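Local coordinates for indole-3-acetic acid-amido synthetase GH3.15 (PDB 6E1Q), which joins glutamine, and possibly cysteine, to the auxin precursor indole-3-butyric acid in an ATP-dependent amide ligation, and also conjugates the herbicide 2,4-DB to glutamine, at residues T189-C200 with L246-C255; Q10-L20 with F121-K131. One frame throughout, in Å; residues are numbered along the deposited sequence.

Contact 1: T189-C200 with L246-C255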
loop_
_atom_site.group_PDB
_atom_site.type_symbol
_atom_site.label_atom_id
_atom_site.label_comp_id
_atom_site.label_asym_id
_atom_site.label_seq_id
_atom_site.Cartn_x
_atom_site.Cartn_y
_atom_site.Cartn_z
ATOM N N THR A 189 9.126 -6.942 -17.041
ATOM C CA THR A 189 10.197 -6.347 -17.833
ATOM C C THR A 189 10.208 -4.835 -17.644
ATOM O O THR A 189 9.199 -4.159 -17.871
ATOM C CB THR A 189 10.049 -6.690 -19.319
ATOM O OG1 THR A 189 10.010 -8.112 -19.485
ATOM C CG2 THR A 189 11.233 -6.127 -20.120
ATOM N N THR A 190 11.360 -4.314 -17.243
ATOM C CA THR A 190 11.529 -2.899 -16.950
ATOM C C THR A 190 11.267 -2.015 -18.179
ATOM O O THR A 190 11.503 -2.409 -19.326
ATOM C CB THR A 190 12.944 -2.696 -16.386
ATOM O OG1 THR A 190 12.984 -3.143 -15.021
ATOM C CG2 THR A 190 13.432 -1.264 -16.496
ATOM N N CYS A 191 10.724 -0.820 -17.919
ATOM C CA CYS A 191 10.596 0.228 -18.934
ATOM C C CYS A 191 10.795 1.563 -18.235
ATOM O O CYS A 191 9.978 1.937 -17.388
ATOM C CB CYS A 191 9.236 0.185 -19.635
ATOM S SG CYS A 191 8.925 1.572 -20.821
ATOM N N ALA A 192 11.863 2.283 -18.594
ATOM C CA ALA A 192 12.150 3.554 -17.935
ATOM C C ALA A 192 11.108 4.619 -18.270
ATOM O O ALA A 192 10.840 5.506 -17.449
ATOM C CB ALA A 192 13.550 4.042 -18.313
ATOM N N ASP A 193 10.513 4.552 -19.459
ATOM C CA ASP A 193 9.524 5.544 -19.878
ATOM C C ASP A 193 8.157 5.163 -19.312
ATOM O O ASP A 193 7.463 4.304 -19.860
ATOM C CB ASP A 193 9.488 5.640 -21.397
ATOM C CG ASP A 193 8.849 6.917 -21.876
ATOM O OD1 ASP A 193 8.051 7.491 -21.105
ATOM O OD2 ASP A 193 9.120 7.334 -23.026
ATOM N N THR A 194 7.760 5.807 -18.211
ATOM C CA THR A 194 6.464 5.500 -17.621
ATOM C C THR A 194 5.322 5.962 -18.517
ATOM O O THR A 194 4.213 5.430 -18.421
ATOM C CB THR A 194 6.323 6.139 -16.231
ATOM O OG1 THR A 194 6.218 7.559 -16.376
ATOM C CG2 THR A 194 7.530 5.834 -15.374
ATOM N N THR A 195 5.560 6.951 -19.382
ATOM C CA THR A 195 4.506 7.361 -20.298
ATOM C C THR A 195 4.175 6.247 -21.282
ATOM O O THR A 195 2.997 5.981 -21.547
ATOM C CB THR A 195 4.901 8.648 -21.018
ATOM O OG1 THR A 195 5.044 9.689 -20.051
ATOM C CG2 THR A 195 3.836 9.071 -22.038
ATOM N N GLN A 196 5.196 5.569 -21.821
ATOM C CA GLN A 196 4.938 4.454 -22.729
ATOM C C GLN A 196 4.307 3.282 -21.998
ATOM O O GLN A 196 3.390 2.630 -22.519
ATOM C CB GLN A 196 6.227 3.995 -23.404
ATOM C CG GLN A 196 6.865 5.043 -24.279
ATOM C CD GLN A 196 8.014 4.482 -25.077
ATOM O OE1 GLN A 196 7.868 3.486 -25.797
ATOM N NE2 GLN A 196 9.171 5.111 -24.947
ATOM N N SER A 197 4.791 2.993 -20.789
ATOM C CA SER A 197 4.287 1.825 -20.081
ATOM C C SER A 197 2.829 2.023 -19.663
ATOM O O SER A 197 1.997 1.126 -19.857
ATOM C CB SER A 197 5.175 1.521 -18.869
ATOM O OG SER A 197 5.130 2.598 -17.948
ATOM N N MET A 198 2.494 3.189 -19.095
ATOM C CA MET A 198 1.094 3.441 -18.741
ATOM C C MET A 198 0.201 3.422 -19.987
ATOM O O MET A 198 -0.936 2.924 -19.949
ATOM C CB MET A 198 0.970 4.781 -18.014
ATOM C CG MET A 198 -0.479 5.199 -17.747
ATOM S SD MET A 198 -1.250 4.136 -16.484
ATOM C CE MET A 198 -0.600 4.916 -14.992
ATOM N N TYR A 199 0.710 3.947 -21.104
ATOM C CA TYR A 199 -0.082 3.984 -22.331
ATOM C C TYR A 199 -0.398 2.571 -22.823
ATOM O O TYR A 199 -1.550 2.251 -23.138
ATOM C CB TYR A 199 0.652 4.810 -23.402
ATOM C CG TYR A 199 -0.147 5.016 -24.694
ATOM C CD1 TYR A 199 -0.175 4.039 -25.679
ATOM C CD2 TYR A 199 -0.886 6.183 -24.907
ATOM C CE1 TYR A 199 -0.905 4.221 -26.859
ATOM C CE2 TYR A 199 -1.620 6.372 -26.077
ATOM C CZ TYR A 199 -1.625 5.385 -27.048
ATOM O OH TYR A 199 -2.344 5.553 -28.217
ATOM N N CYS A 200 0.610 1.695 -22.872
ATOM C CA CYS A 200 0.375 0.358 -23.419
ATOM C C CYS A 200 -0.523 -0.465 -22.510
ATOM O O CYS A 200 -1.374 -1.229 -22.984
ATOM C CB CYS A 200 1.703 -0.361 -23.642
ATOM S SG CYS A 200 2.713 0.438 -24.922
ATOM N N LEU A 246 -0.689 0.910 -33.523
ATOM C CA LEU A 246 -0.085 1.505 -32.333
ATOM C C LEU A 246 0.580 2.831 -32.691
ATOM O O LEU A 246 1.294 2.917 -33.693
ATOM C CB LEU A 246 0.944 0.542 -31.752
ATOM C CG LEU A 246 1.630 0.943 -30.446
ATOM C CD1 LEU A 246 0.581 1.004 -29.360
ATOM C CD2 LEU A 246 2.726 -0.063 -30.095
ATOM N N SER A 247 0.346 3.875 -31.884
ATOM C CA SER A 247 0.978 5.169 -32.156
ATOM C C SER A 247 2.492 5.008 -32.258
ATOM O O SER A 247 3.109 4.266 -31.486
ATOM C CB SER A 247 0.633 6.194 -31.065
ATOM O OG SER A 247 -0.754 6.509 -31.033
ATOM N N ASP A 248 3.098 5.701 -33.225
ATOM C CA ASP A 248 4.488 5.397 -33.545
ATOM C C ASP A 248 5.493 5.997 -32.561
ATOM O O ASP A 248 6.680 5.681 -32.667
ATOM C CB ASP A 248 4.821 5.828 -34.983
ATOM C CG ASP A 248 4.697 7.329 -35.210
ATOM O OD1 ASP A 248 4.177 8.039 -34.328
ATOM O OD2 ASP A 248 5.132 7.794 -36.293
ATOM N N TRP A 249 5.064 6.822 -31.601
ATOM C CA TRP A 249 5.983 7.284 -30.562
ATOM C C TRP A 249 6.237 6.238 -29.485
ATOM O O TRP A 249 7.050 6.477 -28.586
ATOM C CB TRP A 249 5.472 8.570 -29.901
ATOM C CG TRP A 249 4.180 8.402 -29.103
ATOM C CD1 TRP A 249 2.899 8.570 -29.564
ATOM C CD2 TRP A 249 4.058 8.052 -27.714
ATOM N NE1 TRP A 249 1.995 8.341 -28.552
ATOM C CE2 TRP A 249 2.681 8.027 -27.406
ATOM C CE3 TRP A 249 4.981 7.753 -26.703
ATOM C CZ2 TRP A 249 2.207 7.707 -26.137
ATOM C CZ3 TRP A 249 4.508 7.443 -25.449
ATOM C CH2 TRP A 249 3.134 7.425 -25.174
ATOM N N ILE A 250 5.561 5.099 -29.526
ATOM C CA ILE A 250 5.887 3.997 -28.629
ATOM C C ILE A 250 7.014 3.216 -29.291
ATOM O O ILE A 250 6.808 2.539 -30.303
ATOM C CB ILE A 250 4.661 3.129 -28.340
ATOM C CG1 ILE A 250 3.697 3.948 -27.487
ATOM C CG2 ILE A 250 5.029 1.850 -27.557
ATOM C CD1 ILE A 250 2.307 3.718 -27.861
ATOM N N THR A 251 8.222 3.370 -28.751
ATOM C CA THR A 251 9.421 2.724 -29.267
ATOM C C THR A 251 9.876 1.557 -28.407
ATOM O O THR A 251 10.746 0.793 -28.836
ATOM C CB THR A 251 10.562 3.739 -29.369
ATOM O OG1 THR A 251 10.686 4.435 -28.120
ATOM C CG2 THR A 251 10.278 4.750 -30.467
ATOM N N ASP A 252 9.316 1.412 -27.210
ATOM C CA ASP A 252 9.724 0.342 -26.312
ATOM C C ASP A 252 9.456 -1.022 -26.930
ATOM O O ASP A 252 8.321 -1.335 -27.306
ATOM C CB ASP A 252 8.982 0.456 -24.989
ATOM C CG ASP A 252 9.259 -0.718 -24.094
ATOM O OD1 ASP A 252 10.284 -0.695 -23.379
ATOM O OD2 ASP A 252 8.477 -1.686 -24.154
ATOM N N ALA A 253 10.499 -1.856 -26.982
ATOM C CA ALA A 253 10.422 -3.102 -27.742
ATOM C C ALA A 253 9.420 -4.092 -27.148
ATOM O O ALA A 253 8.780 -4.839 -27.895
ATOM C CB ALA A 253 11.808 -3.736 -27.849
ATOM N N THR A 254 9.266 -4.128 -25.826
ATOM C CA THR A 254 8.290 -5.042 -25.234
ATOM C C THR A 254 6.874 -4.696 -25.671
ATOM O O THR A 254 6.094 -5.583 -26.033
ATOM C CB THR A 254 8.386 -5.031 -23.706
ATOM O OG1 THR A 254 9.759 -5.117 -23.304
ATOM C CG2 THR A 254 7.587 -6.192 -23.111
ATOM N N CYS A 255 6.516 -3.411 -25.636
ATOM C CA CYS A 255 5.165 -3.034 -26.030
ATOM C C CYS A 255 4.933 -3.293 -27.516
ATOM O O CYS A 255 3.924 -3.894 -27.898
ATOM C CB CYS A 255 4.890 -1.571 -25.688
ATOM S SG CYS A 255 3.211 -1.080 -26.175
#

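Contact 2: Q10-L20 with F121-K131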
loop_
_atom_site.group_PDB
_atom_site.type_symbol
_atom_site.label_atom_id
_atom_site.label_comp_id
_atom_site.label_asym_id
_atom_site.label_seq_id
_atom_site.Cartn_x
_atom_site.Cartn_y
_atom_site.Cartn_z
ATOM N N GLN A 10 -13.084 -25.806 -4.768
ATOM C CA GLN A 10 -13.397 -24.656 -3.936
ATOM C C GLN A 10 -13.799 -25.084 -2.531
ATOM O O GLN A 10 -13.396 -24.455 -1.546
ATOM C CB GLN A 10 -14.478 -23.803 -4.600
ATOM C CG GLN A 10 -13.988 -23.134 -5.899
ATOM C CD GLN A 10 -14.797 -21.902 -6.283
ATOM O OE1 GLN A 10 -15.537 -21.345 -5.464
ATOM N NE2 GLN A 10 -14.645 -21.460 -7.528
ATOM N N LYS A 11 -14.555 -26.173 -2.404
ATOM C CA LYS A 11 -14.984 -26.580 -1.070
ATOM C C LYS A 11 -13.810 -27.093 -0.246
ATOM O O LYS A 11 -13.751 -26.871 0.973
ATOM C CB LYS A 11 -16.091 -27.630 -1.177
ATOM C CG LYS A 11 -16.701 -28.031 0.157
ATOM C CD LYS A 11 -17.334 -26.808 0.844
ATOM C CE LYS A 11 -16.922 -26.663 2.312
ATOM N NZ LYS A 11 -15.607 -26.036 2.515
ATOM N N ALA A 12 -12.864 -27.772 -0.893
ATOM C CA ALA A 12 -11.681 -28.216 -0.172
ATOM C C ALA A 12 -10.846 -27.027 0.286
ATOM O O ALA A 12 -10.276 -27.046 1.385
ATOM C CB ALA A 12 -10.858 -29.152 -1.049
ATOM N N CYS A 13 -10.769 -25.977 -0.539
ATOM C CA CYS A 13 -9.981 -24.807 -0.168
ATOM C C CYS A 13 -10.595 -24.086 1.033
ATOM O O CYS A 13 -9.891 -23.752 1.993
ATOM C CB CYS A 13 -9.847 -23.870 -1.369
ATOM S SG CYS A 13 -8.708 -24.476 -2.651
ATOM N N LEU A 14 -11.910 -23.840 0.993
ATOM C CA LEU A 14 -12.583 -23.165 2.098
ATOM C C LEU A 14 -12.510 -23.995 3.372
ATOM O O LEU A 14 -12.394 -23.448 4.475
ATOM C CB LEU A 14 -14.043 -22.889 1.733
ATOM C CG LEU A 14 -14.291 -22.032 0.489
ATOM C CD1 LEU A 14 -15.765 -22.060 0.117
ATOM C CD2 LEU A 14 -13.823 -20.609 0.732
ATOM N N SER A 15 -12.591 -25.323 3.241
ATOM C CA SER A 15 -12.453 -26.172 4.419
ATOM C C SER A 15 -11.048 -26.083 5.007
ATOM O O SER A 15 -10.883 -26.128 6.229
ATOM C CB SER A 15 -12.803 -27.616 4.070
ATOM O OG SER A 15 -12.381 -28.483 5.097
ATOM N N LEU A 16 -10.027 -25.932 4.167
ATOM C CA LEU A 16 -8.672 -25.774 4.685
ATOM C C LEU A 16 -8.500 -24.434 5.404
ATOM O O LEU A 16 -7.809 -24.352 6.431
ATOM C CB LEU A 16 -7.663 -25.895 3.544
ATOM C CG LEU A 16 -6.218 -26.046 4.014
ATOM C CD1 LEU A 16 -6.120 -27.225 4.978
ATOM C CD2 LEU A 16 -5.270 -26.225 2.835
ATOM N N LEU A 17 -9.102 -23.370 4.870
ATOM C CA LEU A 17 -9.037 -22.083 5.555
ATOM C C LEU A 17 -9.683 -22.168 6.938
ATOM O O LEU A 17 -9.230 -21.515 7.885
ATOM C CB LEU A 17 -9.711 -21.001 4.715
ATOM C CG LEU A 17 -9.073 -20.595 3.386
ATOM C CD1 LEU A 17 -9.993 -19.655 2.617
ATOM C CD2 LEU A 17 -7.700 -19.946 3.601
ATOM N N GLU A 18 -10.749 -22.961 7.074
ATOM C CA GLU A 18 -11.338 -23.156 8.397
ATOM C C GLU A 18 -10.361 -23.873 9.324
ATOM O O GLU A 18 -10.133 -23.429 10.450
ATOM C CB GLU A 18 -12.669 -23.916 8.293
ATOM C CG GLU A 18 -13.760 -23.148 7.520
ATOM C CD GLU A 18 -13.996 -21.707 8.024
ATOM O OE1 GLU A 18 -14.456 -21.520 9.168
ATOM O OE2 GLU A 18 -13.741 -20.748 7.258
ATOM N N ASP A 19 -9.757 -24.974 8.857
ATOM C CA ASP A 19 -8.715 -25.654 9.628
ATOM C C ASP A 19 -7.627 -24.686 10.076
ATOM O O ASP A 19 -7.246 -24.667 11.254
ATOM C CB ASP A 19 -8.081 -26.782 8.805
ATOM C CG ASP A 19 -9.068 -27.869 8.432
ATOM O OD1 ASP A 19 -10.213 -27.852 8.940
ATOM O OD2 ASP A 19 -8.695 -28.732 7.605
ATOM N N LEU A 20 -7.106 -23.882 9.133
ATOM C CA LEU A 20 -5.974 -23.002 9.418
ATOM C C LEU A 20 -6.303 -21.965 10.482
ATOM O O LEU A 20 -5.419 -21.572 11.244
ATOM C CB LEU A 20 -5.517 -22.287 8.147
ATOM C CG LEU A 20 -4.841 -23.165 7.092
ATOM C CD1 LEU A 20 -4.588 -22.374 5.799
ATOM C CD2 LEU A 20 -3.542 -23.745 7.615
ATOM N N PHE A 121 -0.585 -19.981 -0.888
ATOM C CA PHE A 121 -1.670 -19.513 -0.035
ATOM C C PHE A 121 -2.615 -18.604 -0.793
ATOM O O PHE A 121 -3.808 -18.551 -0.469
ATOM C CB PHE A 121 -1.157 -18.781 1.210
ATOM C CG PHE A 121 -2.275 -18.320 2.104
ATOM C CD1 PHE A 121 -2.898 -19.207 2.974
ATOM C CD2 PHE A 121 -2.762 -17.035 2.011
ATOM C CE1 PHE A 121 -3.962 -18.803 3.752
ATOM C CE2 PHE A 121 -3.822 -16.622 2.795
ATOM C CZ PHE A 121 -4.423 -17.501 3.661
ATOM N N SER A 122 -2.102 -17.872 -1.788
ATOM C CA SER A 122 -2.962 -16.994 -2.575
ATOM C C SER A 122 -3.998 -17.791 -3.359
ATOM O O SER A 122 -5.125 -17.328 -3.560
ATOM C CB SER A 122 -2.125 -16.135 -3.529
ATOM O OG SER A 122 -2.799 -14.927 -3.855
ATOM N N SER A 123 -3.632 -18.978 -3.827
ATOM C CA SER A 123 -4.596 -19.789 -4.554
ATOM C C SER A 123 -5.534 -20.486 -3.587
ATOM O O SER A 123 -6.678 -20.787 -3.939
ATOM C CB SER A 123 -3.879 -20.803 -5.450
ATOM O OG SER A 123 -3.355 -21.888 -4.697
ATOM N N LEU A 124 -5.067 -20.730 -2.363
ATOM C CA LEU A 124 -5.949 -21.230 -1.321
ATOM C C LEU A 124 -7.047 -20.226 -0.997
ATOM O O LEU A 124 -8.182 -20.613 -0.701
ATOM C CB LEU A 124 -5.138 -21.549 -0.072
ATOM C CG LEU A 124 -5.885 -22.250 1.050
ATOM C CD1 LEU A 124 -6.601 -23.457 0.483
ATOM C CD2 LEU A 124 -4.893 -22.685 2.119
ATOM N N TYR A 125 -6.742 -18.937 -1.087
ATOM C CA TYR A 125 -7.657 -17.904 -0.638
ATOM C C TYR A 125 -8.610 -17.435 -1.734
ATOM O O TYR A 125 -9.718 -16.973 -1.423
ATOM C CB TYR A 125 -6.853 -16.717 -0.078
ATOM C CG TYR A 125 -7.689 -15.508 0.262
ATOM C CD1 TYR A 125 -8.454 -15.470 1.430
ATOM C CD2 TYR A 125 -7.724 -14.408 -0.577
ATOM C CE1 TYR A 125 -9.232 -14.344 1.749
ATOM C CE2 TYR A 125 -8.503 -13.292 -0.275
ATOM C CZ TYR A 125 -9.248 -13.262 0.886
ATOM O OH TYR A 125 -10.011 -12.140 1.170
ATOM N N ALA A 126 -8.219 -17.549 -3.008
ATOM C CA ALA A 126 -9.081 -17.073 -4.090
ATOM C C ALA A 126 -10.494 -17.672 -4.089
ATOM O O ALA A 126 -11.451 -16.919 -4.356
ATOM C CB ALA A 126 -8.385 -17.322 -5.437
ATOM N N PRO A 127 -10.712 -18.966 -3.825
ATOM C CA PRO A 127 -12.107 -19.454 -3.780
ATOM C C PRO A 127 -12.984 -18.706 -2.790
ATOM O O PRO A 127 -14.192 -18.568 -3.024
ATOM C CB PRO A 127 -11.955 -20.930 -3.392
ATOM C CG PRO A 127 -10.582 -21.298 -3.866
ATOM C CD PRO A 127 -9.746 -20.068 -3.649
ATOM N N LEU A 128 -12.416 -18.197 -1.694
ATOM C CA LEU A 128 -13.216 -17.373 -0.797
ATOM C C LEU A 128 -13.647 -16.090 -1.482
ATOM O O LEU A 128 -14.809 -15.680 -1.372
ATOM C CB LEU A 128 -12.443 -17.076 0.485
ATOM C CG LEU A 128 -13.337 -16.506 1.588
ATOM C CD1 LEU A 128 -12.948 -17.080 2.917
ATOM C CD2 LEU A 128 -13.254 -14.982 1.615
ATOM N N LEU A 129 -12.726 -15.444 -2.203
ATOM C CA LEU A 129 -13.102 -14.273 -2.988
ATOM C C LEU A 129 -14.192 -14.628 -3.987
ATOM O O LEU A 129 -15.222 -13.943 -4.065
ATOM C CB LEU A 129 -11.876 -13.699 -3.710
ATOM C CG LEU A 129 -10.846 -12.899 -2.909
ATOM C CD1 LEU A 129 -9.640 -12.492 -3.791
ATOM C CD2 LEU A 129 -11.498 -11.682 -2.248
ATOM N N TYR A 130 -13.996 -15.720 -4.742
ATOM C CA TYR A 130 -15.019 -16.139 -5.700
ATOM C C TYR A 130 -16.338 -16.411 -5.004
ATOM O O TYR A 130 -17.404 -16.048 -5.512
ATOM C CB TYR A 130 -14.581 -17.383 -6.472
ATOM C CG TYR A 130 -13.263 -17.236 -7.180
ATOM C CD1 TYR A 130 -12.857 -16.012 -7.687
ATOM C CD2 TYR A 130 -12.414 -18.324 -7.334
ATOM C CE1 TYR A 130 -11.646 -15.880 -8.328
ATOM C CE2 TYR A 130 -11.200 -18.196 -7.972
ATOM C CZ TYR A 130 -10.824 -16.975 -8.468
ATOM O OH TYR A 130 -9.614 -16.846 -9.102
ATOM N N LYS A 131 -16.292 -17.046 -3.836
ATOM C CA LYS A 131 -17.533 -17.283 -3.113
ATOM C C LYS A 131 -18.203 -15.966 -2.746
ATOM O O LYS A 131 -19.427 -15.830 -2.839
ATOM C CB LYS A 131 -17.265 -18.126 -1.867
ATOM C CG LYS A 131 -18.521 -18.532 -1.124
ATOM C CD LYS A 131 -18.189 -19.331 0.130
ATOM C CE LYS A 131 -19.448 -19.834 0.822
ATOM N NZ LYS A 131 -20.106 -20.908 0.030
#

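Contact 1: T189-C200 with L246-C255
Gln-196 reaches from the first turns of helix 194-207 to the chain just ahead of helix 253-258, and its carbonyl oxygen takes two backbone N-H groups there. Asp-252 N gives the better bond, 2.9 Å to Gln-196 OE1, lying in the carbonyl plane on a lone pair; Thr-251 N adds a weak one to the same oxygen. The other half of the amide is turned back to its own segment: Gln-196 NE2 donates almost straight (170°) to Asp-193 OD2, 2.9 Å away, meeting the carboxylate from above its plane. With both ends engaged, the amide has little freedom to flip. Asp-193 and Asp-252 are the N-caps of the two helices, so this one glutamine links both helix starts.

The covalent tie lies one turn further on, where Cys-200 SG and Cys-255 SG are joined at 2.0 Å. Ile-250 CG2 packs on that sulfur of Cys-200. Beyond it, Trp-249 turns its six-membered ring edge-on to one face of Tyr-199 in a T-shaped stack, centroids 5.2 Å apart and planes at 71°. The indole swings back over the helix because its CG stands between the backbone N and carbonyl carbon (chi1 66°), which also brings CZ3 to 3.6 Å from Gln-196 CG and lets Thr-195 CG2 touch CH2. Tyr-199 OH bonds to Asn-240, while Trp-249 NE1 and Ser-247 OG both bond to Glu-236, so helix 220-243 holds the polar rims of this cluster. Away from the annotated sites, this is a disulfide-linked meeting of two capped helix starts within the GH3 N-terminal domain.

Contact 2: Q10-L20 with F121-K131
Leu-17 and Leu-124 lie alongside each other with their side chains running opposite ways, and each is a knob in a hole of the other helix. Leu-17 drops among Phe-121, Leu-124, Tyr-125 and Leu-128 and splits its branches: CD2 lies 3.9 Å from Leu-124 CG and also meets Phe-121 CE1, while CD1 turns to Leu-128 CD1. Leu-124 answers by entering the space bounded by Cys-13, Leu-16, Leu-17 and Leu-20. With CG anti to the backbone N (chi1 -172°), it lays CD1 against the backbone of Cys-13, 3.6 Å from Cys-13 O, and brings CD2 against both Leu-16 CD2 and Leu-20 CD1. Leu-16 comes in roughly perpendicular to it, whereas Leu-20 runs past Phe-121 and brings CD1 to the edge of that ring.

Segments 10-20 and 121-131, on two helices of the GH3 N-terminal domain, cross at -108°, with their axes 8.2 Å apart at the closest and knobs-into-holes packing at the centre. Helix 112-132 has its other flank on the substrate site: Phe-121 sits beside Phe-332, and Tyr-125, bonded through its hydroxyl to Asn-336, lies near Phe-325. Trimming Leu-17 to an alanine would probably open a gap between Phe-121 and Leu-128 and leave the Phe-121 ring less firmly packed on this side.

Toward the start of helix 10-22, Pro-127 replaces the leucines, at the kink of its helix. Its CG abuts Cys-13 CB at 3.7 Å, and its CB carries the aliphatic part of Gln-10, whose extended chain passes the proline at a slant. Leu-14 divides its methyls, placing CD2 3.6 Å from Leu-128 CA and CD1 against Lys-131 CD, so the lysine's aliphatic stem borders the contact where the residues become exposed.

From the N terminus, helix 10-22 comes first, and contact 2 closes a loop of 100 residues when helix 112-132 returns to lie across it; the intervening chain includes several helices and the strand pair 91-97 and 105-111. The chain then moves on through strand 140-143 and helix 162-172 before contact 1 opens. That contact closes a shorter loop of 45 residues, mostly the rest of helix 194-207 and helix 220-243, with strand 212-217 between them. The two loops follow in series, neither nesting nor crossing. The centres of contact 1 and contact 2 are about 37 Å apart and the nearest atoms of contact 1 and contact 2 about 19 Å apart, so they tie together separate parts of the GH3 N-terminal domain.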